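Local coordinates for Alpha/beta hydrolase fold protein (Marinomonas mediterranea, PDB 6CXT), which carries a pyrrole thioester on the phosphopantetheine arm of this carrier domain for a flavin-dependent oxidase, and probably acts as a hydrolase in another part of the protein, at residues I6-N11 with V39-H44; Y49-P54 with A71-L76. All blocks are in the same frame, centred on the assembly; numbering follows the deposited sequence.

Interaction 1: I6-N11 with V39-H44; sequences IHFINN and VLLLAH
The phenyl ring of Phe8 and the imidazole of His44 lie on each other as an offset stack, centroids 3.9 Å apart and planes at 25°. One face of the phenyl is covered by His44: CG of the imidazole sits above its centre, and His44 CB makes a CH-pi contact 3.6 Å from the centroid of the Phe8 ring. One face of the imidazole takes Phe8 CG toward its rim, with Phe8 CB 4.0 Å from the His44 ring centroid. The side chains run antiparallel to one another, and each CB ends up over the other's ring. With CG anti to the backbone N (chi1 176°), Phe8 extends its ring across to the backbone of helix 35-49. Its far end approaches that backbone obliquely: CE2 lies 3.8 Å from Leu41 CA, and CZ lies 3.6 Å from Leu40 O. Leu41 CD1 packs 4.0 Å from Phe8 CE2 and also brushes Ile9 CG1. The axes of segments 7-11 and 39-44 are roughly antiparallel (147°) and 11.2 Å apart at closest approach, a separation that the aromatic pair bridges. This is first-to-second helix packing in a phosphopantetheine carrier domain. Leu33 from a loop and Leu69 of helix 66-75 extend the apolar surface round Leu41, while Leu40 packs on Asn375 of the Butyryl-CoA dehydrogenase chain. Replacing Phe8 by an alanine would probably leave the His44 imidazole without its stacking partner and open a gap between the helices beside Leu41. No hydrogen bond crosses between the segments; cohesion comes from dispersion and ring stacking, a contact that needs no charge on His44.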
ATOM      1  N   ILE A   6      -8.387  35.037  23.152  1.00 63.81           N
ATOM      2  CA  ILE A   6      -7.067  34.909  23.748  1.00 63.76           C
ATOM      3  C   ILE A   6      -6.723  33.543  24.412  1.00 68.30           C
ATOM      4  O   ILE A   6      -5.598  33.073  24.390  1.00 52.75           O
ATOM      5  CB  ILE A   6      -6.734  36.084  24.663  1.00 54.63           C
ATOM      6  CG1 ILE A   6      -5.956  35.606  25.858  1.00 54.22           C
ATOM      7  CG2 ILE A   6      -7.962  36.947  25.036  1.00 57.54           C
ATOM      8  CD1 ILE A   6      -4.492  35.517  25.586  1.00 46.54           C
ATOM      9  N   HIS A   7      -7.707  32.922  25.014  1.00 59.30           N
ATOM     10  CA  HIS A   7      -7.517  31.621  25.609  1.00 58.17           C
ATOM     11  C   HIS A   7      -7.348  30.697  24.404  1.00 45.27           C
ATOM     12  O   HIS A   7      -6.480  29.873  24.342  1.00 39.68           O
ATOM     13  CB  HIS A   7      -8.771  31.261  26.366  1.00 67.30           C
ATOM     14  CG  HIS A   7      -8.746  29.892  26.969  1.00 78.18           C
ATOM     15  ND1 HIS A   7      -9.737  28.965  26.749  1.00 82.30           N
ATOM     16  CD2 HIS A   7      -7.863  29.306  27.800  1.00 75.07           C
ATOM     17  CE1 HIS A   7      -9.464  27.861  27.414  1.00 80.15           C
ATOM     18  NE2 HIS A   7      -8.337  28.047  28.072  1.00 79.46           N
ATOM     19  N   PHE A   8      -8.220  30.922  23.460  1.00 35.93           N
ATOM     20  CA  PHE A   8      -8.267  30.214  22.175  1.00 38.91           C
ATOM     21  C   PHE A   8      -6.901  30.154  21.463  1.00 38.66           C
ATOM     22  O   PHE A   8      -6.448  29.056  21.070  1.00 39.05           O
ATOM     23  CB  PHE A   8      -9.353  30.763  21.252  1.00 36.81           C
ATOM     24  CG  PHE A   8      -9.357  30.113  19.887  1.00 44.12           C
ATOM     25  CD1 PHE A   8      -9.929  28.826  19.691  1.00 43.67           C
ATOM     26  CD2 PHE A   8      -8.747  30.748  18.787  1.00 41.30           C
ATOM     27  CE1 PHE A   8      -9.919  28.224  18.426  1.00 40.60           C
ATOM     28  CE2 PHE A   8      -8.716  30.126  17.529  1.00 44.65           C
ATOM     29  CZ  PHE A   8      -9.299  28.867  17.353  1.00 43.10           C
ATOM     30  N   ILE A   9      -6.213  31.300  21.323  1.00 33.91           N
ATOM     31  CA  ILE A   9      -4.975  31.357  20.567  1.00 33.42           C
ATOM     32  C   ILE A   9      -3.926  30.550  21.285  1.00 38.06           C
ATOM     33  O   ILE A   9      -3.106  29.876  20.652  1.00 37.28           O
ATOM     34  CB  ILE A   9      -4.463  32.816  20.297  1.00 29.32           C
ATOM     35  CG1 ILE A   9      -5.351  33.495  19.266  1.00 30.69           C
ATOM     36  CG2 ILE A   9      -2.967  32.843  19.944  1.00 30.56           C
ATOM     37  CD1 ILE A   9      -5.296  35.035  19.297  1.00 34.21           C
ATOM     38  N   ASN A  10      -3.946  30.640  22.611  1.00 38.57           N
ATOM     39  CA  ASN A  10      -2.988  29.939  23.426  1.00 42.09           C
ATOM     40  C   ASN A  10      -3.213  28.418  23.340  1.00 40.37           C
ATOM     41  O   ASN A  10      -2.263  27.661  23.231  1.00 43.33           O
ATOM     42  CB  ASN A  10      -3.156  30.386  24.880  1.00 47.72           C
ATOM     43  CG  ASN A  10      -1.845  30.643  25.553  1.00 54.06           C
ATOM     44  OD1 ASN A  10      -1.344  29.815  26.315  1.00 65.94           O
ATOM     45  ND2 ASN A  10      -1.268  31.792  25.273  1.00 59.12           N
ATOM     46  N   ASN A  11      -4.470  28.002  23.393  1.00 39.33           N
ATOM     47  CA  ASN A  11      -4.778  26.572  23.516  1.00 45.89           C
ATOM     48  C   ASN A  11      -4.799  25.861  22.173  1.00 42.30           C
ATOM     49  O   ASN A  11      -3.995  24.964  21.970  1.00 45.06           O
ATOM     50  CB  ASN A  11      -6.055  26.342  24.320  1.00 48.99           C
ATOM     51  CG  ASN A  11      -5.837  26.595  25.808  1.00 57.58           C
ATOM     52  OD1 ASN A  11      -4.755  26.356  26.358  1.00 61.33           O
ATOM     53  ND2 ASN A  11      -6.859  27.096  26.459  1.00 60.89           N
ATOM     54  N   VAL A  39      -7.368  30.088   9.312  1.00 24.97           N
ATOM     55  CA  VAL A  39      -8.592  29.337   9.057  1.00 23.13           C
ATOM     56  C   VAL A  39      -9.253  28.949  10.381  1.00 21.02           C
ATOM     57  O   VAL A  39     -10.466  29.061  10.521  1.00 24.25           O
ATOM     58  CB  VAL A  39      -8.329  28.086   8.137  1.00 24.91           C
ATOM     59  CG1 VAL A  39      -9.652  27.326   7.876  1.00 26.67           C
ATOM     60  CG2 VAL A  39      -7.776  28.577   6.801  1.00 23.71           C
ATOM     61  N   LEU A  40      -8.458  28.472  11.317  1.00 21.60           N
ATOM     62  CA  LEU A  40      -9.015  27.996  12.594  1.00 24.89           C
ATOM     63  C   LEU A  40      -9.573  29.236  13.387  1.00 27.99           C
ATOM     64  O   LEU A  40     -10.651  29.190  14.006  1.00 25.00           O
ATOM     65  CB  LEU A  40      -7.921  27.279  13.409  1.00 23.55           C
ATOM     66  CG  LEU A  40      -7.362  25.973  12.732  1.00 26.78           C
ATOM     67  CD1 LEU A  40      -6.354  25.314  13.639  1.00 25.75           C
ATOM     68  CD2 LEU A  40      -8.494  25.031  12.392  1.00 25.59           C
ATOM     69  N   LEU A  41      -8.798  30.320  13.362  1.00 28.11           N
ATOM     70  CA  LEU A  41      -9.220  31.553  14.060  1.00 28.14           C
ATOM     71  C   LEU A  41     -10.543  32.055  13.449  1.00 29.85           C
ATOM     72  O   LEU A  41     -11.507  32.308  14.175  1.00 34.23           O
ATOM     73  CB  LEU A  41      -8.120  32.612  13.934  1.00 30.22           C
ATOM     74  CG  LEU A  41      -8.416  33.980  14.637  1.00 29.52           C
ATOM     75  CD1 LEU A  41      -8.545  33.827  16.155  1.00 31.38           C
ATOM     76  CD2 LEU A  41      -7.290  34.951  14.305  1.00 30.56           C
ATOM     77  N   LEU A  42     -10.609  32.167  12.121  1.00 29.09           N
ATOM     78  CA  LEU A  42     -11.829  32.632  11.498  1.00 31.13           C
ATOM     79  C   LEU A  42     -13.010  31.750  11.825  1.00 36.45           C
ATOM     80  O   LEU A  42     -14.120  32.266  11.941  1.00 38.58           O
ATOM     81  CB  LEU A  42     -11.723  32.827   9.974  1.00 33.67           C
ATOM     82  CG  LEU A  42     -10.720  33.866   9.468  1.00 36.84           C
ATOM     83  CD1 LEU A  42     -10.764  33.974   7.951  1.00 35.15           C
ATOM     84  CD2 LEU A  42     -10.972  35.234  10.117  1.00 35.60           C
ATOM     85  N   ALA A  43     -12.796  30.436  11.968  1.00 35.17           N
ATOM     86  CA  ALA A  43     -13.924  29.522  12.287  1.00 35.19           C
ATOM     87  C   ALA A  43     -14.379  29.760  13.726  1.00 33.86           C
ATOM     88  O   ALA A  43     -15.578  29.851  13.994  1.00 33.18           O
ATOM     89  CB  ALA A  43     -13.527  28.038  12.075  1.00 33.31           C
ATOM     90  N   HIS A  44     -13.409  29.886  14.633  1.00 35.42           N
ATOM     91  CA  HIS A  44     -13.682  30.193  16.043  1.00 37.04           C
ATOM     92  C   HIS A  44     -14.496  31.483  16.165  1.00 40.21           C
ATOM     93  O   HIS A  44     -15.502  31.513  16.865  1.00 44.55           O
ATOM     94  CB  HIS A  44     -12.379  30.326  16.806  1.00 40.33           C
ATOM     95  CG  HIS A  44     -12.535  30.931  18.168  1.00 47.72           C
ATOM     96  ND1 HIS A  44     -12.521  32.295  18.384  1.00 50.84           N
ATOM     97  CD2 HIS A  44     -12.719  30.360  19.382  1.00 47.56           C
ATOM     98  CE1 HIS A  44     -12.676  32.537  19.676  1.00 51.68           C
ATOM     99  NE2 HIS A  44     -12.789  31.379  20.303  1.00 53.71           N
TER

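Interaction 2: Y49-P54 with A71-L76; sequences YGVKIP and ALINQL
Tyr49 meets Ile73 through the base of its side chain, CB resting 3.9 Å from Ile73 CG2. The same methyl approaches the phenol ring obliquely near CG and CD2. Gly50, with positive phi (74°), is the first residue after helix 35-49 to leave helical angles. Val51 then spreads its two methyls over two partners. With CG1 anti to the backbone N (chi1 171°), that methyl packs 3.7 Å from Leu76 CB, the two side chains crossing at about a right angle. Its other methyl, CG2, meets Ile73 CG2 at 3.9 Å. Ile73 CG2 thus touches both Tyr49 CB and Val51 CG2. The Val51 and Leu76 CA atoms are 6.6 Å apart, the nearest backbone approach of the two segments. In the helical bundle of a carrier domain, this is where the loop leaving the second helix runs past the C-terminal end of helix 66-75, and the helix turns its apolar side to it. The CB of Lys52 points away from helix 66-75, and its side chain touches Asp46 on helix 35-49. Ile53 returns to the interface, its CG2 methyl 3.9 Å from Leu72 CD2, the two side chains crossing obliquely. Its CG1 lies 4.2 Å from Leu76 CD1, while Leu42, Ile45, Ile58 and Phe63 also touch this isoleucine, tying it to the interior. Buried Leu72 also touches Glu57 and His62. Pro54 offers its ring carbon CD to Leu76 CD1, 3.8 Å away. That leucine methyl is shared by three residues, Val51, Ile53 and Pro54, of which Val51 offers CG1 at 4.0 Å.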
ATOM      1  N   TYR A  49     -18.609  34.190  18.117  1.00 51.10           N
ATOM      2  CA  TYR A  49     -19.172  35.552  18.060  1.00 49.42           C
ATOM      3  C   TYR A  49     -20.214  35.798  16.972  1.00 50.02           C
ATOM      4  O   TYR A  49     -20.793  36.871  16.932  1.00 51.77           O
ATOM      5  CB  TYR A  49     -18.056  36.624  17.998  1.00 47.69           C
ATOM      6  CG  TYR A  49     -16.915  36.358  18.972  1.00 49.52           C
ATOM      7  CD1 TYR A  49     -17.078  36.540  20.359  1.00 46.93           C
ATOM      8  CD2 TYR A  49     -15.669  35.902  18.506  1.00 46.98           C
ATOM      9  CE1 TYR A  49     -16.039  36.274  21.244  1.00 48.34           C
ATOM     10  CE2 TYR A  49     -14.626  35.634  19.385  1.00 49.75           C
ATOM     11  CZ  TYR A  49     -14.808  35.821  20.752  1.00 51.92           C
ATOM     12  OH  TYR A  49     -13.754  35.543  21.614  1.00 59.18           O
ATOM     13  N   GLY A  50     -20.467  34.823  16.104  1.00 46.69           N
ATOM     14  CA  GLY A  50     -21.433  34.999  15.010  1.00 46.56           C
ATOM     15  C   GLY A  50     -20.949  35.881  13.857  1.00 51.21           C
ATOM     16  O   GLY A  50     -21.722  36.200  12.955  1.00 55.64           O
ATOM     17  N   VAL A  51     -19.659  36.242  13.868  1.00 47.61           N
ATOM     18  CA  VAL A  51     -19.073  37.189  12.927  1.00 44.63           C
ATOM     19  C   VAL A  51     -18.221  36.453  11.867  1.00 47.90           C
ATOM     20  O   VAL A  51     -17.311  35.689  12.208  1.00 42.13           O
ATOM     21  CB  VAL A  51     -18.199  38.240  13.693  1.00 47.24           C
ATOM     22  CG1 VAL A  51     -17.384  39.120  12.748  1.00 45.93           C
ATOM     23  CG2 VAL A  51     -19.049  39.115  14.609  1.00 47.75           C
ATOM     24  N   LYS A  52     -18.523  36.741  10.603  1.00 49.91           N
ATOM     25  CA  LYS A  52     -17.799  36.251   9.429  1.00 56.15           C
ATOM     26  C   LYS A  52     -17.020  37.411   8.844  1.00 57.87           C
ATOM     27  O   LYS A  52     -17.584  38.238   8.117  1.00 63.40           O
ATOM     28  CB  LYS A  52     -18.767  35.719   8.354  1.00 57.23           C
ATOM     29  CG  LYS A  52     -19.752  34.664   8.838  1.00 64.96           C
ATOM     30  CD  LYS A  52     -20.425  33.911   7.697  1.00 70.16           C
ATOM     31  CE  LYS A  52     -19.509  32.831   7.124  1.00 76.28           C
ATOM     32  NZ  LYS A  52     -20.266  31.669   6.569  1.00 77.73           N
ATOM     33  N   ILE A  53     -15.727  37.472   9.155  1.00 50.12           N
ATOM     34  CA  ILE A  53     -14.865  38.562   8.691  1.00 49.90           C
ATOM     35  C   ILE A  53     -14.773  38.720   7.158  1.00 54.61           C
ATOM     36  O   ILE A  53     -14.222  37.850   6.480  1.00 55.85           O
ATOM     37  CB  ILE A  53     -13.489  38.521   9.379  1.00 46.36           C
ATOM     38  CG1 ILE A  53     -13.722  38.604  10.903  1.00 49.40           C
ATOM     39  CG2 ILE A  53     -12.623  39.658   8.850  1.00 45.29           C
ATOM     40  CD1 ILE A  53     -12.549  38.280  11.793  1.00 52.30           C
ATOM     41  N   PRO A  54     -15.305  39.844   6.608  1.00 60.73           N
ATOM     42  CA  PRO A  54     -15.240  40.072   5.146  1.00 60.21           C
ATOM     43  C   PRO A  54     -13.793  40.077   4.672  1.00 59.47           C
ATOM     44  O   PRO A  54     -12.893  40.382   5.483  1.00 47.68           O
ATOM     45  CB  PRO A  54     -15.851  41.472   4.977  1.00 59.80           C
ATOM     46  CG  PRO A  54     -16.697  41.660   6.188  1.00 62.13           C
ATOM     47  CD  PRO A  54     -15.953  40.981   7.297  1.00 59.50           C
ATOM     48  N   ALA A  71     -11.110  44.602  18.390  1.00 37.50           N
ATOM     49  CA  ALA A  71     -11.737  45.845  17.897  1.00 39.48           C
ATOM     50  C   ALA A  71     -12.528  45.606  16.611  1.00 41.75           C
ATOM     51  O   ALA A  71     -13.664  46.090  16.483  1.00 39.19           O
ATOM     52  CB  ALA A  71     -10.724  46.991  17.736  1.00 37.79           C
ATOM     53  N   LEU A  72     -11.937  44.842  15.671  1.00 40.67           N
ATOM     54  CA  LEU A  72     -12.640  44.493  14.426  1.00 35.78           C
ATOM     55  C   LEU A  72     -13.918  43.690  14.665  1.00 33.58           C
ATOM     56  O   LEU A  72     -14.966  43.961  14.037  1.00 36.23           O
ATOM     57  CB  LEU A  72     -11.719  43.760  13.421  1.00 37.55           C
ATOM     58  CG  LEU A  72     -12.387  43.296  12.104  1.00 39.43           C
ATOM     59  CD1 LEU A  72     -12.814  44.457  11.193  1.00 35.31           C
ATOM     60  CD2 LEU A  72     -11.449  42.346  11.374  1.00 34.52           C
ATOM     61  N   ILE A  73     -13.833  42.684  15.533  1.00 36.22           N
ATOM     62  CA  ILE A  73     -15.013  41.844  15.814  1.00 38.68           C
ATOM     63  C   ILE A  73     -16.152  42.675  16.433  1.00 42.03           C
ATOM     64  O   ILE A  73     -17.346  42.461  16.122  1.00 40.59           O
ATOM     65  CB  ILE A  73     -14.690  40.624  16.718  1.00 40.94           C
ATOM     66  CG1 ILE A  73     -13.517  39.791  16.138  1.00 38.21           C
ATOM     67  CG2 ILE A  73     -15.939  39.757  16.930  1.00 43.46           C
ATOM     68  CD1 ILE A  73     -12.822  38.908  17.151  1.00 38.86           C
ATOM     69  N   ASN A  74     -15.780  43.630  17.286  1.00 40.41           N
ATOM     70  CA  ASN A  74     -16.797  44.584  17.844  1.00 41.50           C
ATOM     71  C   ASN A  74     -17.468  45.384  16.765  1.00 37.64           C
ATOM     72  O   ASN A  74     -18.697  45.395  16.691  1.00 45.34           O
ATOM     73  CB  ASN A  74     -16.179  45.467  18.935  1.00 43.80           C
ATOM     74  CG  ASN A  74     -15.781  44.655  20.154  1.00 47.12           C
ATOM     75  OD1 ASN A  74     -16.428  43.636  20.474  1.00 50.81           O
ATOM     76  ND2 ASN A  74     -14.694  45.062  20.819  1.00 42.92           N
ATOM     77  N   GLN A  75     -16.664  45.959  15.866  1.00 37.35           N
ATOM     78  CA  GLN A  75     -17.183  46.784  14.781  1.00 40.46           C
ATOM     79  C   GLN A  75     -18.179  46.000  13.949  1.00 41.76           C
ATOM     80  O   GLN A  75     -19.099  46.571  13.372  1.00 37.24           O
ATOM     81  CB  GLN A  75     -16.032  47.312  13.914  1.00 44.56           C
ATOM     82  CG  GLN A  75     -15.196  48.322  14.681  1.00 46.15           C
ATOM     83  CD  GLN A  75     -14.048  48.886  13.910  1.00 50.43           C
ATOM     84  OE1 GLN A  75     -14.214  49.855  13.185  1.00 53.22           O
ATOM     85  NE2 GLN A  75     -12.850  48.318  14.105  1.00 53.86           N
ATOM     86  N   LEU A  76     -17.982  44.678  13.916  1.00 44.78           N
ATOM     87  CA  LEU A  76     -18.752  43.793  13.055  1.00 47.37           C
ATOM     88  C   LEU A  76     -19.825  43.063  13.829  1.00 48.66           C
ATOM     89  O   LEU A  76     -20.844  42.723  13.240  1.00 53.34           O
ATOM     90  CB  LEU A  76     -17.815  42.794  12.355  1.00 47.49           C
ATOM     91  CG  LEU A  76     -16.849  43.343  11.303  1.00 45.52           C
ATOM     92  CD1 LEU A  76     -15.831  42.280  10.893  1.00 43.49           C
ATOM     93  CD2 LEU A  76     -17.561  43.912  10.087  1.00 45.61           C
TER

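Overall arrangement
Interaction 1 sits nearer the centre of the chain and is partly buried, whereas interaction 2 is a surface contact close to the C-terminal end. Interaction 1 joins two helices, 7-13 and 35-49, through an aromatic stack; interaction 2 packs the loop after helix 35-49 on helix 66-75 mainly by aliphatic contacts. Neither has a hydrogen bond between its segments. Helix 35-49 links them physically as well as in sequence: His44 touches the Tyr49 ring, and Leu42 touches Ile53. The dehydrogenase chain reaches the Leu40 side of interaction 1, but no other protein chain of the assembly touches the segments of interaction 2.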